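Long-range contacts in Ice-binding protein (Leucosporidium, PDB 3UYU), which binds to the surface of ice crystals and inhibits their growth, giving freeze tolerance to the yeast that secretes it: residues L4-G9 with E88-Q93; P38-Y43 with A69-T74; P117-W122 with T141-I146; L132-N137 with F158-G163. The protein carries 2 engineered substitutions. One frame throughout, in Å; residues are numbered along the deposited sequence.

Interaction 1: L4-G9 with E88-Q93; sequences LSVELG and ETAYNQ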
loop_
_atom_site.group_PDB
_atom_site.type_symbol
_atom_site.label_atom_id
_atom_site.label_comp_id
_atom_site.label_asym_id
_atom_site.label_seq_id
_atom_site.Cartn_x
_atom_site.Cartn_y
_atom_site.Cartn_z
ATOM N N LEU A 4 6.305 -16.675 10.488
ATOM C CA LEU A 4 7.033 -15.458 10.682
ATOM C C LEU A 4 7.114 -14.640 9.353
ATOM O O LEU A 4 8.035 -13.830 9.173
ATOM C CB LEU A 4 8.419 -15.798 11.298
ATOM C CG LEU A 4 8.414 -16.486 12.708
ATOM C CD1 LEU A 4 9.812 -16.877 13.114
ATOM C CD2 LEU A 4 7.782 -15.531 13.738
ATOM N N SER A 5 6.137 -14.812 8.463
ATOM C CA SER A 5 6.089 -14.020 7.243
ATOM C C SER A 5 6.059 -12.524 7.564
ATOM O O SER A 5 5.314 -12.080 8.464
ATOM C CB SER A 5 4.812 -14.352 6.435
ATOM O OG SER A 5 4.966 -15.662 5.929
ATOM N N VAL A 6 6.812 -11.744 6.802
ATOM C CA VAL A 6 6.716 -10.271 6.891
ATOM C C VAL A 6 6.110 -9.694 5.605
ATOM O O VAL A 6 6.671 -9.849 4.493
ATOM C CB VAL A 6 8.132 -9.678 7.132
ATOM C CG1 VAL A 6 8.090 -8.134 7.117
ATOM C CG2 VAL A 6 8.695 -10.199 8.460
ATOM N N GLU A 7 4.989 -8.974 5.752
ATOM C CA GLU A 7 4.227 -8.490 4.638
ATOM C C GLU A 7 4.841 -7.197 4.116
ATOM O O GLU A 7 4.973 -6.197 4.843
ATOM C CB GLU A 7 2.753 -8.248 5.095
ATOM C CG GLU A 7 1.912 -7.596 4.055
ATOM C CD GLU A 7 1.896 -8.418 2.746
ATOM O OE1 GLU A 7 1.656 -9.658 2.870
ATOM O OE2 GLU A 7 2.157 -7.893 1.618
ATOM N N LEU A 8 5.239 -7.231 2.855
ATOM C CA LEU A 8 5.968 -6.068 2.269
ATOM C C LEU A 8 5.089 -5.068 1.514
ATOM O O LEU A 8 5.557 -3.966 1.222
ATOM C CB LEU A 8 7.097 -6.550 1.325
ATOM C CG LEU A 8 8.051 -7.535 1.972
ATOM C CD1 LEU A 8 9.018 -7.985 0.800
ATOM C CD2 LEU A 8 8.848 -6.884 3.095
ATOM N N GLY A 9 3.835 -5.445 1.142
ATOM C CA GLY A 9 3.052 -4.481 0.400
ATOM C C GLY A 9 3.697 -4.122 -0.916
ATOM O O GLY A 9 4.320 -5.007 -1.637
ATOM N N GLU A 88 8.346 0.557 5.903
ATOM C CA GLU A 88 8.450 0.907 7.345
ATOM C C GLU A 88 7.536 -0.021 8.191
ATOM O O GLU A 88 7.909 -0.456 9.306
ATOM C CB GLU A 88 7.981 2.372 7.554
ATOM C CG GLU A 88 8.795 3.350 8.224
ATOM C CD GLU A 88 9.517 4.065 7.139
ATOM O OE1 GLU A 88 9.455 5.326 6.954
ATOM O OE2 GLU A 88 10.102 3.273 6.407
ATOM N N THR A 89 6.305 -0.279 7.693
ATOM C CA THR A 89 5.379 -1.151 8.393
ATOM C C THR A 89 6.032 -2.563 8.512
ATOM O O THR A 89 5.960 -3.176 9.545
ATOM C CB THR A 89 4.049 -1.182 7.633
ATOM O OG1 THR A 89 3.497 0.146 7.715
ATOM C CG2 THR A 89 3.103 -2.259 8.205
ATOM N N ALA A 90 6.671 -3.035 7.454
ATOM C CA ALA A 90 7.414 -4.309 7.498
ATOM C C ALA A 90 8.549 -4.332 8.495
ATOM O O ALA A 90 8.687 -5.307 9.248
ATOM C CB ALA A 90 7.912 -4.694 6.080
ATOM N N TYR A 91 9.397 -3.294 8.505
ATOM C CA TYR A 91 10.454 -3.184 9.483
ATOM C C TYR A 91 9.887 -3.352 10.893
ATOM O O TYR A 91 10.394 -4.098 11.705
ATOM C CB TYR A 91 11.151 -1.801 9.335
ATOM C CG TYR A 91 12.248 -1.608 10.336
ATOM C CD1 TYR A 91 13.560 -1.935 9.978
ATOM C CD2 TYR A 91 11.990 -1.152 11.641
ATOM C CE1 TYR A 91 14.578 -1.821 10.878
ATOM C CE2 TYR A 91 13.034 -1.004 12.572
ATOM C CZ TYR A 91 14.334 -1.337 12.156
ATOM O OH TYR A 91 15.365 -1.230 13.045
ATOM N N ASN A 92 8.812 -2.627 11.176
ATOM C CA ASN A 92 8.179 -2.651 12.503
ATOM C C ASN A 92 7.567 -3.988 12.842
ATOM O O ASN A 92 7.653 -4.447 13.988
ATOM C CB ASN A 92 7.157 -1.522 12.586
ATOM C CG ASN A 92 7.797 -0.124 12.593
ATOM O OD1 ASN A 92 9.011 0.054 12.924
ATOM N ND2 ASN A 92 6.988 0.889 12.290
ATOM N N GLN A 93 6.949 -4.641 11.848
ATOM C CA GLN A 93 6.397 -5.967 12.049
ATOM C C GLN A 93 7.528 -6.905 12.436
ATOM O O GLN A 93 7.413 -7.663 13.390
ATOM C CB GLN A 93 5.650 -6.453 10.805
ATOM C CG GLN A 93 5.065 -7.840 11.042
ATOM C CD GLN A 93 4.440 -8.481 9.805
ATOM O OE1 GLN A 93 4.728 -8.124 8.685
ATOM N NE2 GLN A 93 3.658 -9.521 10.025
HETATM O O HOH W 1 4.149 -5.730 7.536
#

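Interaction 2: P38-Y43 with A69-T74; sequences PAAATY and AADYST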
loop_
_atom_site.group_PDB
_atom_site.type_symbol
_atom_site.label_atom_id
_atom_site.label_comp_id
_atom_site.label_asym_id
_atom_site.label_seq_id
_atom_site.Cartn_x
_atom_site.Cartn_y
_atom_site.Cartn_z
ATOM N N PRO A 38 11.743 10.127 0.515
ATOM C CA PRO A 38 11.372 11.379 -0.164
ATOM C C PRO A 38 12.459 12.081 -0.987
ATOM O O PRO A 38 12.238 13.164 -1.585
ATOM C CB PRO A 38 10.965 12.265 1.034
ATOM C CG PRO A 38 11.853 11.841 2.094
ATOM C CD PRO A 38 11.775 10.299 1.971
ATOM N N ALA A 39 13.638 11.451 -1.022
ATOM C CA ALA A 39 14.724 12.053 -1.851
ATOM C C ALA A 39 14.418 12.262 -3.310
ATOM O O ALA A 39 13.730 11.449 -3.999
ATOM C CB ALA A 39 16.037 11.205 -1.735
ATOM N N ALA A 40 14.960 13.344 -3.882
ATOM C CA ALA A 40 14.873 13.576 -5.314
ATOM C C ALA A 40 15.922 12.705 -6.129
ATOM O O ALA A 40 16.846 12.141 -5.515
ATOM C CB ALA A 40 15.211 15.080 -5.605
ATOM N N ALA A 41 15.775 12.667 -7.452
ATOM C CA ALA A 41 16.596 11.801 -8.304
ATOM C C ALA A 41 18.067 12.185 -8.225
ATOM O O ALA A 41 18.937 11.358 -8.482
ATOM C CB ALA A 41 16.105 11.795 -9.676
ATOM N N THR A 42 18.355 13.392 -7.752
ATOM C CA THR A 42 19.745 13.780 -7.584
ATOM C C THR A 42 20.498 12.945 -6.527
ATOM O O THR A 42 21.726 12.900 -6.494
ATOM C CB THR A 42 19.790 15.333 -7.261
ATOM O OG1 THR A 42 21.138 15.718 -6.973
ATOM C CG2 THR A 42 19.057 15.631 -6.072
ATOM N N TYR A 43 19.775 12.205 -5.686
ATOM C CA TYR A 43 20.412 11.369 -4.701
ATOM C C TYR A 43 20.568 9.898 -5.168
ATOM O O TYR A 43 20.993 9.084 -4.335
ATOM C CB TYR A 43 19.566 11.377 -3.422
ATOM C CG TYR A 43 19.633 12.692 -2.686
ATOM C CD1 TYR A 43 20.731 12.994 -1.914
ATOM C CD2 TYR A 43 18.622 13.640 -2.835
ATOM C CE1 TYR A 43 20.808 14.203 -1.211
ATOM C CE2 TYR A 43 18.695 14.871 -2.146
ATOM C CZ TYR A 43 19.773 15.119 -1.337
ATOM O OH TYR A 43 19.844 16.305 -0.641
ATOM N N ALA A 69 12.018 8.153 -8.561
ATOM C CA ALA A 69 12.365 9.105 -7.478
ATOM C C ALA A 69 11.201 10.029 -7.170
ATOM O O ALA A 69 10.317 10.163 -8.018
ATOM C CB ALA A 69 13.595 9.959 -7.896
ATOM N N ALA A 70 11.314 10.648 -5.978
ATOM C CA ALA A 70 10.133 11.373 -5.380
ATOM C C ALA A 70 9.756 12.632 -6.232
ATOM O O ALA A 70 8.630 13.119 -6.070
ATOM C CB ALA A 70 10.373 11.734 -3.934
ATOM N N ASP A 71 10.679 13.168 -7.048
ATOM C CA ASP A 71 10.371 14.358 -7.891
ATOM C C ASP A 71 9.881 14.044 -9.294
ATOM O O ASP A 71 9.632 14.955 -10.126
ATOM C CB ASP A 71 11.577 15.328 -7.946
ATOM C CG ASP A 71 12.874 14.664 -8.461
ATOM O OD1 ASP A 71 13.152 13.464 -8.143
ATOM O OD2 ASP A 71 13.690 15.358 -9.113
ATOM N N TYR A 72 9.741 12.752 -9.625
ATOM C CA TYR A 72 9.218 12.362 -10.879
ATOM C C TYR A 72 7.699 12.585 -11.022
ATOM O O TYR A 72 7.026 12.896 -10.061
ATOM C CB TYR A 72 9.604 10.876 -11.182
ATOM C CG TYR A 72 11.110 10.646 -11.500
ATOM C CD1 TYR A 72 12.049 11.685 -11.613
ATOM C CD2 TYR A 72 11.576 9.317 -11.693
ATOM C CE1 TYR A 72 13.408 11.430 -11.957
ATOM C CE2 TYR A 72 12.944 9.058 -12.013
ATOM C CZ TYR A 72 13.832 10.116 -12.129
ATOM O OH TYR A 72 15.136 9.848 -12.469
ATOM N N SER A 73 7.200 12.471 -12.211
ATOM C CA SER A 73 5.801 12.823 -12.486
ATOM C C SER A 73 4.845 11.813 -11.920
ATOM O O SER A 73 5.134 10.631 -11.830
ATOM C CB SER A 73 5.630 12.868 -14.006
ATOM O OG SER A 73 6.537 13.837 -14.542
ATOM N N THR A 74 3.648 12.308 -11.642
ATOM C CA THR A 74 2.491 11.479 -11.277
ATOM C C THR A 74 2.252 10.271 -12.193
ATOM O O THR A 74 2.251 10.399 -13.445
ATOM C CB THR A 74 1.243 12.471 -11.224
ATOM O OG1 THR A 74 1.581 13.606 -10.380
ATOM C CG2 THR A 74 0.101 11.806 -10.615
HETATM O O HOH W 2 16.386 15.612 -8.776
#

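Interaction 3: P117-W122 with T141-I146; sequences PGLYKW and TWVFQI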
loop_
_atom_site.group_PDB
_atom_site.type_symbol
_atom_site.label_atom_id
_atom_site.label_comp_id
_atom_site.label_asym_id
_atom_site.label_seq_id
_atom_site.Cartn_x
_atom_site.Cartn_y
_atom_site.Cartn_z
ATOM N N PRO A 117 14.492 -22.923 11.020
ATOM C CA PRO A 117 13.459 -21.841 11.037
ATOM C C PRO A 117 13.107 -21.290 12.417
ATOM O O PRO A 117 13.168 -22.032 13.413
ATOM C CB PRO A 117 12.199 -22.505 10.399
ATOM C CG PRO A 117 12.835 -23.598 9.491
ATOM C CD PRO A 117 13.926 -24.172 10.463
ATOM N N GLY A 118 12.827 -20.003 12.482
ATOM C CA GLY A 118 12.410 -19.454 13.786
ATOM C C GLY A 118 12.736 -17.993 13.871
ATOM O O GLY A 118 13.116 -17.342 12.877
ATOM N N LEU A 119 12.503 -17.461 15.079
ATOM C CA LEU A 119 12.730 -16.078 15.431
ATOM C C LEU A 119 14.008 -15.931 16.235
ATOM O O LEU A 119 14.133 -16.550 17.288
ATOM C CB LEU A 119 11.582 -15.611 16.265
ATOM C CG LEU A 119 11.251 -14.124 16.416
ATOM C CD1 LEU A 119 10.444 -13.678 17.599
ATOM C CD2 LEU A 119 11.813 -13.020 15.460
ATOM N N TYR A 120 14.980 -15.206 15.678
ATOM C CA TYR A 120 16.308 -15.014 16.255
ATOM C C TYR A 120 16.500 -13.539 16.666
ATOM O O TYR A 120 16.281 -12.650 15.840
ATOM C CB TYR A 120 17.436 -15.368 15.265
ATOM C CG TYR A 120 17.501 -16.839 14.861
ATOM C CD1 TYR A 120 16.514 -17.388 14.017
ATOM C CD2 TYR A 120 18.596 -17.634 15.211
ATOM C CE1 TYR A 120 16.596 -18.751 13.633
ATOM C CE2 TYR A 120 18.694 -18.984 14.860
ATOM C CZ TYR A 120 17.666 -19.533 14.072
ATOM O OH TYR A 120 17.768 -20.877 13.674
ATOM N N LYS A 121 16.938 -13.308 17.917
ATOM C CA LYS A 121 17.053 -11.925 18.422
ATOM C C LYS A 121 18.440 -11.719 19.025
ATOM O O LYS A 121 18.933 -12.570 19.788
ATOM C CB LYS A 121 16.017 -11.655 19.512
ATOM C CG LYS A 121 16.039 -10.216 20.027
ATOM C CD LYS A 121 14.932 -9.986 21.065
ATOM C CE LYS A 121 15.125 -8.588 21.638
ATOM N NZ LYS A 121 14.479 -7.705 20.666
ATOM N N TRP A 122 19.013 -10.549 18.757
ATOM C CA TRP A 122 20.235 -10.092 19.439
ATOM C C TRP A 122 20.074 -8.670 19.844
ATOM O O TRP A 122 19.593 -7.835 19.056
ATOM C CB TRP A 122 21.403 -10.031 18.491
ATOM C CG TRP A 122 21.838 -11.397 17.962
ATOM C CD1 TRP A 122 22.850 -12.137 18.431
ATOM C CD2 TRP A 122 21.259 -12.125 16.855
ATOM N NE1 TRP A 122 22.992 -13.300 17.680
ATOM C CE2 TRP A 122 22.000 -13.320 16.726
ATOM C CE3 TRP A 122 20.189 -11.875 15.985
ATOM C CZ2 TRP A 122 21.732 -14.282 15.700
ATOM C CZ3 TRP A 122 19.904 -12.823 14.922
ATOM C CH2 TRP A 122 20.644 -14.023 14.838
ATOM N N THR A 141 9.793 -20.109 7.650
ATOM C CA THR A 141 10.157 -18.693 7.779
ATOM C C THR A 141 11.201 -18.426 8.852
ATOM O O THR A 141 11.260 -19.128 9.899
ATOM C CB THR A 141 8.912 -17.778 8.036
ATOM O OG1 THR A 141 8.152 -18.378 9.095
ATOM C CG2 THR A 141 8.076 -17.667 6.776
ATOM N N TRP A 142 12.039 -17.414 8.568
ATOM C CA TRP A 142 13.103 -16.963 9.478
ATOM C C TRP A 142 12.972 -15.428 9.620
ATOM O O TRP A 142 12.847 -14.735 8.633
ATOM C CB TRP A 142 14.481 -17.179 8.853
ATOM C CG TRP A 142 14.977 -18.612 8.779
ATOM C CD1 TRP A 142 15.857 -19.234 9.644
ATOM C CD2 TRP A 142 14.673 -19.568 7.747
ATOM N NE1 TRP A 142 16.119 -20.525 9.192
ATOM C CE2 TRP A 142 15.408 -20.750 8.047
ATOM C CE3 TRP A 142 13.854 -19.547 6.602
ATOM C CZ2 TRP A 142 15.349 -21.919 7.245
ATOM C CZ3 TRP A 142 13.791 -20.705 5.792
ATOM C CH2 TRP A 142 14.532 -21.902 6.163
ATOM N N VAL A 143 13.085 -14.924 10.854
ATOM C CA VAL A 143 13.247 -13.481 11.071
ATOM C C VAL A 143 14.358 -13.282 12.045
ATOM O O VAL A 143 14.367 -13.981 13.090
ATOM C CB VAL A 143 11.949 -12.835 11.652
ATOM C CG1 VAL A 143 12.261 -11.359 12.142
ATOM C CG2 VAL A 143 10.843 -12.914 10.632
ATOM N N PHE A 144 15.290 -12.394 11.689
ATOM C CA PHE A 144 16.403 -11.903 12.562
ATOM C C PHE A 144 16.099 -10.510 13.038
ATOM O O PHE A 144 15.758 -9.639 12.244
ATOM C CB PHE A 144 17.721 -11.928 11.755
ATOM C CG PHE A 144 17.939 -13.306 11.151
ATOM C CD1 PHE A 144 17.321 -13.661 9.932
ATOM C CD2 PHE A 144 18.545 -14.310 11.892
ATOM C CE1 PHE A 144 17.422 -15.012 9.448
ATOM C CE2 PHE A 144 18.681 -15.609 11.409
ATOM C CZ PHE A 144 18.106 -15.983 10.201
ATOM N N GLN A 145 16.143 -10.353 14.363
ATOM C CA GLN A 145 15.957 -9.038 14.997
ATOM C C GLN A 145 17.282 -8.610 15.607
ATOM O O GLN A 145 17.743 -9.268 16.571
ATOM C CB GLN A 145 14.904 -9.117 16.096
ATOM C CG GLN A 145 13.545 -9.673 15.670
ATOM C CD GLN A 145 12.624 -9.889 16.849
ATOM O OE1 GLN A 145 13.053 -10.441 17.896
ATOM N NE2 GLN A 145 11.345 -9.545 16.686
ATOM N N ILE A 146 17.942 -7.658 14.959
ATOM C CA ILE A 146 19.319 -7.265 15.333
ATOM C C ILE A 146 19.283 -5.796 15.744
ATOM O O ILE A 146 19.038 -4.914 14.906
ATOM C CB ILE A 146 20.276 -7.461 14.118
ATOM C CG1 ILE A 146 20.294 -8.964 13.702
ATOM C CG2 ILE A 146 21.671 -6.996 14.464
ATOM C CD1 ILE A 146 20.883 -9.261 12.374
#

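Interaction 4: L132-N137 with F158-G163; sequences LTFEGN and FTLAGG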
loop_
_atom_site.group_PDB
_atom_site.type_symbol
_atom_site.label_atom_id
_atom_site.label_comp_id
_atom_site.label_asym_id
_atom_site.label_seq_id
_atom_site.Cartn_x
_atom_site.Cartn_y
_atom_site.Cartn_z
ATOM N N LEU A 132 27.023 -19.293 5.919
ATOM C CA LEU A 132 25.869 -19.470 6.764
ATOM C C LEU A 132 24.813 -20.240 5.978
ATOM O O LEU A 132 24.554 -19.918 4.799
ATOM C CB LEU A 132 25.311 -18.072 7.140
ATOM C CG LEU A 132 24.029 -18.029 8.007
ATOM C CD1 LEU A 132 24.323 -18.583 9.393
ATOM C CD2 LEU A 132 23.585 -16.531 8.086
ATOM N N THR A 133 24.264 -21.263 6.596
ATOM C CA THR A 133 23.260 -22.112 5.942
ATOM C C THR A 133 21.928 -21.964 6.619
ATOM O O THR A 133 21.851 -21.966 7.831
ATOM C CB THR A 133 23.693 -23.583 6.045
ATOM O OG1 THR A 133 24.945 -23.751 5.365
ATOM C CG2 THR A 133 22.627 -24.499 5.371
ATOM N N PHE A 134 20.871 -21.800 5.826
ATOM C CA PHE A 134 19.472 -21.835 6.324
ATOM C C PHE A 134 18.930 -23.171 5.929
ATOM O O PHE A 134 18.948 -23.482 4.738
ATOM C CB PHE A 134 18.641 -20.711 5.694
ATOM C CG PHE A 134 19.196 -19.366 5.972
ATOM C CD1 PHE A 134 18.631 -18.523 6.938
ATOM C CD2 PHE A 134 20.288 -18.919 5.283
ATOM C CE1 PHE A 134 19.205 -17.250 7.194
ATOM C CE2 PHE A 134 20.853 -17.663 5.541
ATOM C CZ PHE A 134 20.280 -16.828 6.528
ATOM N N GLU A 135 18.432 -23.931 6.899
ATOM C CA GLU A 135 17.846 -25.263 6.576
ATOM C C GLU A 135 16.407 -25.346 6.978
ATOM O O GLU A 135 16.098 -25.284 8.213
ATOM C CB GLU A 135 18.628 -26.370 7.265
ATOM C CG GLU A 135 18.169 -27.757 6.813
ATOM C CD GLU A 135 18.771 -28.897 7.641
ATOM O OE1 GLU A 135 20.019 -28.879 7.873
ATOM O OE2 GLU A 135 17.978 -29.822 8.034
ATOM N N GLY A 136 15.487 -25.471 6.018
ATOM C CA GLY A 136 14.086 -25.662 6.358
ATOM C C GLY A 136 13.332 -25.825 5.071
ATOM O O GLY A 136 13.929 -25.647 4.020
ATOM N N ASN A 137 12.050 -26.132 5.138
ATOM C CA ASN A 137 11.307 -26.426 3.958
ATOM C C ASN A 137 10.875 -25.165 3.212
ATOM O O ASN A 137 11.258 -24.032 3.540
ATOM C CB ASN A 137 10.145 -27.431 4.252
ATOM C CG ASN A 137 9.035 -26.839 5.104
ATOM O OD1 ASN A 137 8.823 -25.606 5.101
ATOM N ND2 ASN A 137 8.261 -27.689 5.801
ATOM N N PHE A 158 25.738 -17.098 1.908
ATOM C CA PHE A 158 24.512 -17.704 2.451
ATOM C C PHE A 158 24.060 -18.843 1.542
ATOM O O PHE A 158 24.009 -18.673 0.329
ATOM C CB PHE A 158 23.338 -16.688 2.571
ATOM C CG PHE A 158 23.493 -15.655 3.698
ATOM C CD1 PHE A 158 24.736 -15.377 4.320
ATOM C CD2 PHE A 158 22.371 -14.926 4.055
ATOM C CE1 PHE A 158 24.813 -14.326 5.325
ATOM C CE2 PHE A 158 22.430 -13.869 4.995
ATOM C CZ PHE A 158 23.639 -13.616 5.674
ATOM N N THR A 159 23.795 -20.013 2.148
ATOM C CA THR A 159 23.375 -21.205 1.383
ATOM C C THR A 159 21.999 -21.611 1.851
ATOM O O THR A 159 21.666 -21.519 3.049
ATOM C CB THR A 159 24.468 -22.353 1.570
ATOM O OG1 THR A 159 24.337 -22.913 2.831
ATOM C CG2 THR A 159 25.791 -21.844 1.403
ATOM N N LEU A 160 21.181 -22.074 0.907
ATOM C CA LEU A 160 19.843 -22.541 1.236
ATOM C C LEU A 160 19.903 -24.091 1.230
ATOM O O LEU A 160 20.571 -24.753 0.345
ATOM C CB LEU A 160 18.814 -22.047 0.192
ATOM C CG LEU A 160 18.700 -20.535 0.099
ATOM C CD1 LEU A 160 17.702 -20.135 -1.042
ATOM C CD2 LEU A 160 18.425 -19.921 1.467
ATOM N N ALA A 161 19.237 -24.666 2.227
ATOM C CA ALA A 161 19.104 -26.141 2.244
ATOM C C ALA A 161 17.750 -26.563 2.695
ATOM O O ALA A 161 17.064 -25.797 3.348
ATOM C CB ALA A 161 20.170 -26.702 3.185
ATOM N N GLY A 162 17.315 -27.793 2.356
ATOM C CA GLY A 162 16.074 -28.300 2.840
ATOM C C GLY A 162 14.820 -27.895 2.083
ATOM O O GLY A 162 13.709 -28.284 2.435
ATOM N N GLY A 163 14.962 -27.054 1.050
ATOM C CA GLY A 163 13.798 -26.527 0.299
ATOM C C GLY A 163 13.557 -25.025 0.481
ATOM O O GLY A 163 12.693 -24.470 -0.225
#

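Interaction 1: L4-G9 with E88-Q93
Ala90, on the long helix 76-96, turns its methyl into the loop 4-9, and here the packing is tight. Three consecutive loop residues close over that one carbon: Val6 CG1 lies 3.6 Å from Ala90 CB, the backbone O of Glu7 3.5 Å from it, and Leu8 CD2 3.8 Å. Val6 reaches in because CG1 stands anti to the backbone N (chi1 175°), while the Leu8 side chain sets out from the far side and CD2 curls back to the methyl.

One helical turn further on the contact becomes polar and wet. Gln93 stretches out fully and offers its amide oxygen to the loop backbone; Glu7 N donates to Gln93 OE1 at 3.1 Å, with 159° at the hydrogen. A water donates to the same OE1 at 2.7 Å and also to Glu7 O at 2.9 Å, so both backbone polar atoms of Glu7 are tied to one side-chain oxygen. The Glu7 carboxylate turns back to its own loop, where OE2 accepts the N-H of Gly9.

Beneath this, Val6 and Ala90 rest on Leu190 of strand 188-191, and Val6 touches Val143 of strand 142-146, which places the loop in the seam between helix 76-96 and the beta-helix strands.

Interaction 2: P38-Y43 with A69-T74
Two hydrogen bonds join Ala39 and Ala41 to Ala70 and Asp71. The first is backbone to backbone, Ala70 N to Ala39 O at 3.2 Å. The second uses a side chain: Ala41 N donates to Asp71 OD1 at 2.8 Å, reaching the oxygen on its syn side but 30° out of the carboxylate plane. Asp71 can present that oxygen because its CG sits between its own backbone N and carbonyl carbon (chi1 57°), which folds the carboxylate back over the start of the 3-10 segment 41-43. Its other oxygen, OD2, accepts from a water at 2.7 Å, and this water in turn takes a weak bond from Thr42 N.

These loops follow strands 34-36 and 67-69, which pair in parallel as neighbouring strands of the right-handed beta-helix; the chain of 69-74 turns off through a type I turn, Ala69 to Tyr72, on its way to helix 76-96.

The apolar contacts gather on small methyls. Ala41 CB meets Ala69 CB at 3.6 Å and, obliquely to the ring, Tyr72 CE1 also at 3.6 Å. Ala69 CB itself lies under the centre of the Tyr72 ring, so the two alanine methyls and the phenol form one cluster. Ala70 CB packs 3.3 Å from Pro38 O.

Across the dimer interface, the backbones of Pro38 and Ala40 hydrogen-bond to the second subunit, with Glu229 and Gln232 of that subunit packing on them.

Interaction 3: P117-W122 with T141-I146
Two strands from successive coils of the right-handed beta-helix run side by side here, 118-122 and 142-146, parallel to within 11° and 4.7 Å apart at their axes. Like positions face each other, from Gly118 opposite Trp142 to Trp122 opposite Ile146. The first ladder bond, Gly118 N to Thr141 O, is weak; the rungs are good from Val143 N-Gly118 O through to Trp122 N-Gln145 O at 2.8 Å.

One side of the sheet is aromatic. Pro117 CA sits over the five-membered ring of Trp142, 3.7 Å from its centroid. The Tyr120 and Phe144 rings, 29° apart in plane, are displaced so far that their centroids lie 5.2 Å apart, and mainly Phe144 CE2 comes over the Tyr120 face. Phe144 then meets Trp122 edge against edge, CD2 to CH2 3.6 Å. On the reverse side Gln145, CG beside its backbone N (chi1 -55°), lays its extended chain over Leu119 CD2, 3.5 Å from Gln145 CD.

The aromatic row continues in both directions, Tyr120 stacking on Phe102 of strand 102-103 and Phe144 on Phe171 of strand 169-173. Behind the sheet, Gln145 NE2 is held by the backbone oxygens of Ala94, on helix 76-96, and Phe97 just beyond it.

Interaction 4: L132-N137 with F158-G163
Thr133 and Thr159 face each other across two parallel strands and join hydroxyl to hydroxyl, Thr133 OG1 donating to Thr159 OG1 at 2.7 Å. Their first torsions differ, and that is what brings the oxygens together: Thr133 keeps OG1 beside the backbone N (chi1 -61°), whereas Thr159 wedges its own between N and the carbonyl carbon (chi1 75°). The other branch of Thr133, CG2, is left to lie 4.0 Å from Ala161 CB, further along the same side.

Leu132, Phe134, Phe158 and the exposed Leu160 share the opposite side. Leu132 and Phe158 run side by side, and Leu132 CD2 comes down over the ring face, 3.9 Å from the Phe158 centroid. Phe134 reaches the same ring obliquely from two residues further along; its CE2 is 3.5 Å from Phe158 CD2, with the two planes turned 50° to each other. The edge of the Phe134 ring also passes close to Thr159 O, which accepts the N-H of Phe134. The backbone ladder runs from Thr159 N to Leu132 O, at 2.8 Å, as far as Gly136 N to Ala161 O, at 3.1 Å, beyond which the strands end, at Gly136 on one side and Gly162 and Gly163 on the other.

Inside the helix Phe134 meets Trp142 edge-to-face. Thr114, Thr133 and Thr159, like Phe158 and Phe185, align coil after coil, as in parallel beta-helices.

Interactions 3 and 4 belong to the same coils of the beta-helix: their segments alternate along the chain, and their aromatic sides meet in the interior, where Phe144 packs on Phe134 and Trp142 lies near the backbone of Glu135 and Gly136. Interaction 3 is buried, interaction 4 only partly, with a threonine pair on its outer face and glycines where the strands end. Interaction 1 is a surface contact of loop on helix, yet it touches interaction 3 directly, Leu4 N bonding Thr141 OG1. Interaction 2 stands apart, about 34 Å centre to centre from interaction 3. In place of strand ladders and rows of rings it has alanine methyls round a single tyrosine, a carboxylate and a water, beside the second subunit.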